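Local coordinates for protein NADH dehydrogenase, putative (Plasmodium falciparum, PDB 5JWC) that probably oxidises NADH and passes the electrons through a bound FAD to ubiquinone, as a type II NADH dehydrogenase of the malaria parasite, at residues 379-391 against 447-459. Residues are numbered along the deposited sequence; the frame is centred on the assembly and turned at random. Where two conformers were deposited one is given.
Sequences LTKTFPQLSISKW and KFNIPSFIEKWKG. With TRT (fragment of triton X-100), chain J.
Both partners of the salt bridge between Lys390 and Glu455 reach it by bending at chi2: Lys390 turns at -69° and Glu455 at -87°, and the two chains meet at about a right angle. The contact joins the helical insertion of this two-dinucleotide-domain flavoenzyme to an extended linker, 447-459, that runs from helix 424-440 toward strand 460-465 and whose last residues, Lys458 and Gly459, line the pocket of a bound Triton X-100 fragment. Here a turn-rich segment of the insertion packs along an irregular linker, held by one backbone bond, bridging waters and one ion pair. Lys390 NZ lies 2.5 Å from Glu455 OE2, a short approach made from above the carboxylate plane rather than within it. Lys390 NZ has a second acceptor in the carbonyl oxygen of Lys418, so the ammonium group is gripped by a carboxylate and a carbonyl oxygen.

At the other end, near the C-terminal end of helix 376-380, Ser452 N donates to Lys381 O over 2.7 Å. The same oxygen receives a CA-H...O contact from Pro451. Ser452 OG lies near Thr380 O, and a water spans Thr380 O and Ser452 O, donating to both carbonyls.

Between these polar ends Ile454 fills the middle with both branches. Its CG1 rests on Pro384 CB at 3.7 Å, at the start of the 3-10 turn 384-386, and continues to CD1 beside Thr380; CG2 faces the paired hydroxyls of Ser387 and Ser389. Ser387 OG and Ser389 OG are 2.7 Å apart and hydrogen-bonded. On the far side of the linker, Phe453 packs against Glu430 of helix 424-440. One water passes the link on from the Ser pair, 2.7 Å from Ser389 OG and donating to Glu455 O at 2.8 Å.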
loop_
_atom_site.group_PDB
_atom_site.type_symbol
_atom_site.label_atom_id
_atom_site.label_comp_id
_atom_site.label_asym_id
_atom_site.label_seq_id
_atom_site.Cartn_x
_atom_site.Cartn_y
_atom_site.Cartn_z
ATOM N N LEU A 379 12.182 -0.498 50.142
ATOM C CA LEU A 379 10.737 -0.633 50.224
ATOM C C LEU A 379 10.086 -0.416 48.862
ATOM O O LEU A 379 8.967 -0.866 48.614
ATOM C CB LEU A 379 10.179 0.366 51.240
ATOM C CG LEU A 379 10.390 0.037 52.723
ATOM C CD1 LEU A 379 9.966 1.214 53.595
ATOM C CD2 LEU A 379 9.624 -1.226 53.098
ATOM N N THR A 380 10.805 0.243 47.964
ATOM C CA THR A 380 10.281 0.485 46.625
ATOM C C THR A 380 10.174 -0.827 45.828
ATOM O O THR A 380 9.352 -0.945 44.926
ATOM C CB THR A 380 11.156 1.526 45.888
ATOM O OG1 THR A 380 10.435 2.112 44.802
ATOM C CG2 THR A 380 12.417 0.908 45.363
ATOM N N LYS A 381 10.956 -1.836 46.209
ATOM C CA LYS A 381 10.837 -3.156 45.586
ATOM C C LYS A 381 9.472 -3.773 45.877
ATOM O O LYS A 381 8.978 -4.592 45.106
ATOM C CB LYS A 381 11.983 -4.083 46.033
ATOM C CG LYS A 381 13.340 -3.659 45.439
ATOM C CD LYS A 381 14.521 -4.429 46.033
ATOM C CE LYS A 381 14.744 -4.106 47.501
ATOM N NZ LYS A 381 16.031 -4.643 48.034
ATOM N N THR A 382 8.845 -3.346 46.970
ATOM C CA THR A 382 7.501 -3.785 47.315
ATOM C C THR A 382 6.433 -2.749 46.977
ATOM O O THR A 382 5.344 -3.092 46.513
ATOM C CB THR A 382 7.390 -4.111 48.828
ATOM O OG1 THR A 382 8.289 -5.175 49.165
ATOM C CG2 THR A 382 5.989 -4.513 49.174
ATOM N N PHE A 383 6.729 -1.478 47.229
ATOM C CA PHE A 383 5.723 -0.430 47.065
ATOM C C PHE A 383 6.194 0.604 46.033
ATOM O O PHE A 383 7.011 1.460 46.357
ATOM C CB PHE A 383 5.444 0.278 48.400
ATOM C CG PHE A 383 5.033 -0.635 49.528
ATOM C CD1 PHE A 383 3.704 -0.998 49.702
ATOM C CD2 PHE A 383 5.972 -1.084 50.448
ATOM C CE1 PHE A 383 3.326 -1.814 50.765
ATOM C CE2 PHE A 383 5.601 -1.909 51.509
ATOM C CZ PHE A 383 4.279 -2.274 51.661
ATOM N N PRO A 384 5.691 0.527 44.787
ATOM C CA PRO A 384 6.216 1.474 43.786
ATOM C C PRO A 384 5.865 2.933 44.112
ATOM O O PRO A 384 6.552 3.849 43.661
ATOM C CB PRO A 384 5.537 1.024 42.481
ATOM C CG PRO A 384 4.277 0.357 42.922
ATOM C CD PRO A 384 4.638 -0.343 44.232
ATOM N N GLN A 385 4.810 3.145 44.894
ATOM C CA GLN A 385 4.384 4.499 45.218
ATOM C C GLN A 385 5.391 5.247 46.127
ATOM O O GLN A 385 5.294 6.454 46.287
ATOM C CB GLN A 385 2.973 4.490 45.837
ATOM C CG GLN A 385 2.815 3.741 47.144
ATOM C CD GLN A 385 2.496 2.270 46.948
ATOM O OE1 GLN A 385 3.184 1.566 46.207
ATOM N NE2 GLN A 385 1.460 1.794 47.630
ATOM N N LEU A 386 6.374 4.540 46.677
ATOM C CA LEU A 386 7.434 5.172 47.469
ATOM C C LEU A 386 8.578 5.668 46.624
ATOM O O LEU A 386 9.522 6.281 47.141
ATOM C CB LEU A 386 8.000 4.195 48.517
ATOM C CG LEU A 386 7.111 3.894 49.710
ATOM C CD1 LEU A 386 7.767 2.845 50.607
ATOM C CD2 LEU A 386 6.869 5.169 50.487
ATOM N N SER A 387 8.529 5.357 45.333
ATOM C CA SER A 387 9.573 5.781 44.417
ATOM C C SER A 387 9.711 7.300 44.424
ATOM O O SER A 387 8.712 8.027 44.520
ATOM C CB SER A 387 9.268 5.294 42.996
ATOM O OG SER A 387 10.219 5.788 42.072
ATOM N N ILE A 388 10.943 7.783 44.316
ATOM C CA ILE A 388 11.158 9.224 44.238
ATOM C C ILE A 388 10.547 9.795 42.952
ATOM O O ILE A 388 10.305 10.990 42.860
ATOM C CB ILE A 388 12.657 9.582 44.302
ATOM C CG1 ILE A 388 13.432 8.864 43.198
ATOM C CG2 ILE A 388 13.247 9.213 45.661
ATOM C CD1 ILE A 388 14.870 9.359 43.061
ATOM N N SER A 389 10.279 8.929 41.971
ATOM C CA SER A 389 9.570 9.338 40.764
ATOM C C SER A 389 8.057 9.408 40.996
ATOM O O SER A 389 7.329 9.903 40.147
ATOM C CB SER A 389 9.874 8.375 39.596
ATOM O OG SER A 389 9.343 7.071 39.832
ATOM N N LYS A 390 7.582 8.895 42.132
ATOM C CA LYS A 390 6.141 8.831 42.402
ATOM C C LYS A 390 5.708 9.698 43.586
ATOM O O LYS A 390 4.537 10.061 43.699
ATOM C CB LYS A 390 5.708 7.380 42.678
ATOM C CG LYS A 390 5.805 6.421 41.476
ATOM C CD LYS A 390 4.776 6.752 40.422
ATOM C CE LYS A 390 4.953 5.818 39.219
ATOM N NZ LYS A 390 4.163 6.298 38.047
ATOM N N TRP A 391 6.645 9.972 44.488
ATOM C CA TRP A 391 6.370 10.748 45.692
ATOM C C TRP A 391 7.453 11.798 45.861
ATOM O O TRP A 391 8.647 11.482 45.861
ATOM C CB TRP A 391 6.310 9.842 46.930
ATOM C CG TRP A 391 6.024 10.565 48.234
ATOM C CD1 TRP A 391 6.898 10.785 49.260
ATOM C CD2 TRP A 391 4.783 11.151 48.643
ATOM N NE1 TRP A 391 6.275 11.454 50.283
ATOM C CE2 TRP A 391 4.972 11.697 49.919
ATOM C CE3 TRP A 391 3.518 11.248 48.047
ATOM C CZ2 TRP A 391 3.959 12.344 50.617
ATOM C CZ3 TRP A 391 2.514 11.894 48.733
ATOM C CH2 TRP A 391 2.741 12.432 50.015
ATOM N N LYS A 447 11.834 -16.863 42.913
ATOM C CA LYS A 447 10.394 -16.672 42.716
ATOM C C LYS A 447 9.692 -15.790 43.747
ATOM O O LYS A 447 8.573 -15.329 43.505
ATOM C CB LYS A 447 9.676 -18.023 42.665
ATOM C CG LYS A 447 9.815 -18.882 43.913
ATOM C CD LYS A 447 8.869 -20.094 43.861
ATOM C CE LYS A 447 9.068 -20.960 42.624
ATOM N NZ LYS A 447 10.500 -21.325 42.383
ATOM N N PHE A 448 10.339 -15.557 44.887
ATOM C CA PHE A 448 9.757 -14.737 45.946
ATOM C C PHE A 448 10.482 -13.408 46.083
ATOM O O PHE A 448 10.143 -12.605 46.947
ATOM C CB PHE A 448 9.781 -15.484 47.284
ATOM C CG PHE A 448 9.072 -16.804 47.245
ATOM C CD1 PHE A 448 7.725 -16.866 46.903
ATOM C CD2 PHE A 448 9.747 -17.980 47.537
ATOM C CE1 PHE A 448 7.062 -18.075 46.857
ATOM C CE2 PHE A 448 9.093 -19.194 47.496
ATOM C CZ PHE A 448 7.746 -19.244 47.155
ATOM N N ASN A 449 11.496 -13.202 45.246
ATOM C CA ASN A 449 12.197 -11.928 45.173
ATOM C C ASN A 449 11.778 -11.072 43.972
ATOM O O ASN A 449 12.576 -10.283 43.478
ATOM C CB ASN A 449 13.709 -12.139 45.112
ATOM C CG ASN A 449 14.268 -12.750 46.376
ATOM O OD1 ASN A 449 13.602 -12.785 47.415
ATOM N ND2 ASN A 449 15.512 -13.210 46.306
ATOM N N ILE A 450 10.547 -11.232 43.501
ATOM C CA ILE A 450 10.065 -10.453 42.356
ATOM C C ILE A 450 9.777 -9.013 42.777
ATOM O O ILE A 450 8.883 -8.772 43.595
ATOM C CB ILE A 450 8.786 -11.071 41.740
ATOM C CG1 ILE A 450 9.070 -12.476 41.184
ATOM C CG2 ILE A 450 8.198 -10.159 40.655
ATOM C CD1 ILE A 450 7.820 -13.197 40.674
ATOM N N PRO A 451 10.542 -8.047 42.230
ATOM C CA PRO A 451 10.304 -6.632 42.577
ATOM C C PRO A 451 9.053 -6.043 41.885
ATOM O O PRO A 451 8.584 -6.577 40.872
ATOM C CB PRO A 451 11.574 -5.935 42.090
ATOM C CG PRO A 451 12.064 -6.799 40.946
ATOM C CD PRO A 451 11.694 -8.222 41.326
ATOM N N SER A 452 8.516 -4.946 42.421
ATOM C CA SER A 452 7.345 -4.331 41.805
ATOM C C SER A 452 7.749 -3.597 40.522
ATOM O O SER A 452 8.917 -3.274 40.327
ATOM C CB SER A 452 6.671 -3.352 42.762
ATOM O OG SER A 452 7.535 -2.253 43.021
ATOM N N PHE A 453 6.787 -3.325 39.650
ATOM C CA PHE A 453 7.112 -2.580 38.444
ATOM C C PHE A 453 7.173 -1.073 38.694
ATOM O O PHE A 453 6.226 -0.477 39.199
ATOM C CB PHE A 453 6.106 -2.846 37.327
ATOM C CG PHE A 453 6.336 -1.977 36.119
ATOM C CD1 PHE A 453 7.450 -2.185 35.312
ATOM C CD2 PHE A 453 5.480 -0.923 35.823
ATOM C CE1 PHE A 453 7.690 -1.372 34.202
ATOM C CE2 PHE A 453 5.721 -0.097 34.727
ATOM C CZ PHE A 453 6.822 -0.322 33.918
ATOM N N ILE A 454 8.302 -0.465 38.338
ATOM C CA ILE A 454 8.439 0.990 38.388
ATOM C C ILE A 454 8.973 1.506 37.056
ATOM O O ILE A 454 10.078 1.156 36.655
ATOM C CB ILE A 454 9.382 1.437 39.513
ATOM C CG1 ILE A 454 8.827 1.014 40.864
ATOM C CG2 ILE A 454 9.570 2.954 39.485
ATOM C CD1 ILE A 454 9.860 1.059 41.944
ATOM N N GLU A 455 8.190 2.330 36.370
ATOM C CA GLU A 455 8.589 2.795 35.042
ATOM C C GLU A 455 9.602 3.934 35.106
ATOM O O GLU A 455 9.735 4.608 36.127
ATOM C CB GLU A 455 7.364 3.242 34.236
ATOM C CG GLU A 455 6.752 4.568 34.703
ATOM C CD GLU A 455 5.718 4.384 35.818
ATOM O OE1 GLU A 455 5.870 3.455 36.644
ATOM O OE2 GLU A 455 4.745 5.169 35.865
ATOM N N LYS A 456 10.318 4.138 34.007
ATOM C CA LYS A 456 11.273 5.228 33.912
ATOM C C LYS A 456 10.912 6.172 32.764
ATOM O O LYS A 456 10.817 5.768 31.599
ATOM C CB LYS A 456 12.688 4.679 33.732
ATOM C CG LYS A 456 13.726 5.766 33.441
ATOM C CD LYS A 456 15.161 5.262 33.589
ATOM C CE LYS A 456 16.181 6.316 33.134
ATOM N NZ LYS A 456 16.784 7.057 34.283
ATOM N N TRP A 457 10.710 7.439 33.093
ATOM C CA TRP A 457 10.374 8.401 32.052
ATOM C C TRP A 457 11.615 8.765 31.230
ATOM O O TRP A 457 12.651 9.134 31.779
ATOM C CB TRP A 457 9.751 9.654 32.653
ATOM C CG TRP A 457 9.381 10.654 31.598
ATOM C CD1 TRP A 457 8.535 10.460 30.537
ATOM C CD2 TRP A 457 9.844 11.998 31.509
ATOM N NE1 TRP A 457 8.456 11.611 29.781
ATOM C CE2 TRP A 457 9.242 12.574 30.365
ATOM C CE3 TRP A 457 10.704 12.779 32.281
ATOM C CZ2 TRP A 457 9.478 13.893 29.979
ATOM C CZ3 TRP A 457 10.944 14.087 31.898
ATOM C CH2 TRP A 457 10.332 14.635 30.759
ATOM N N LYS A 458 11.507 8.656 29.913
ATOM C CA LYS A 458 12.662 8.900 29.047
ATOM C C LYS A 458 12.506 10.191 28.244
ATOM O O LYS A 458 13.410 10.597 27.530
ATOM C CB LYS A 458 12.864 7.728 28.089
ATOM C CG LYS A 458 12.833 6.343 28.752
ATOM C CD LYS A 458 14.186 5.978 29.327
ATOM C CE LYS A 458 14.190 4.560 29.896
ATOM N NZ LYS A 458 13.768 3.543 28.878
ATOM N N GLY A 459 11.349 10.823 28.342
ATOM C CA GLY A 459 11.105 12.034 27.588
ATOM C C GLY A 459 10.155 11.859 26.416
ATOM O O GLY A 459 9.761 10.742 26.068
HETATM C C25 TRT J . 10.918 2.728 23.685
HETATM O O24 TRT J . 10.060 3.025 22.624
HETATM C C23 TRT J . 8.887 3.680 23.103
HETATM C C22 TRT J . 8.470 4.717 22.112
HETATM O O21 TRT J . 9.126 5.978 22.425
HETATM C C20 TRT J . 8.914 6.934 21.399
HETATM C C19 TRT J . 9.250 8.332 21.902
HETATM O O18 TRT J . 10.655 8.522 22.201
HETATM C C17 TRT J . 10.871 9.687 22.985
HETATM C C16 TRT J . 12.392 9.827 23.294
HETATM O O15 TRT J . 12.799 8.980 24.409
HETATM C C12 TRT J . 14.132 8.544 24.109
HETATM C C13 TRT J . 15.107 9.538 23.827
HETATM C C14 TRT J . 16.412 9.155 23.486
HETATM C C11 TRT J . 14.450 7.190 24.035
HETATM C C10 TRT J . 15.767 6.800 23.696
HETATM C C9 TRT J . 16.747 7.783 23.425
HETATM C C6 TRT J . 18.173 7.358 23.049
HETATM C C8 TRT J . 19.035 7.130 24.316
HETATM C C7 TRT J . 18.056 6.020 22.318
HETATM C C5 TRT J . 18.716 8.382 21.961
HETATM C C1 TRT J . 19.912 9.412 22.181
HETATM C C2 TRT J . 19.758 10.313 23.423
HETATM C C4 TRT J . 21.269 8.693 22.131
HETATM C C3 TRT J . 19.906 10.358 20.992
HETATM O O HOH W 1 10.596 -1.934 42.200
HETATM O O HOH W 2 8.013 6.214 37.586
HETATM O O HOH W 3 11.781 5.866 37.651
#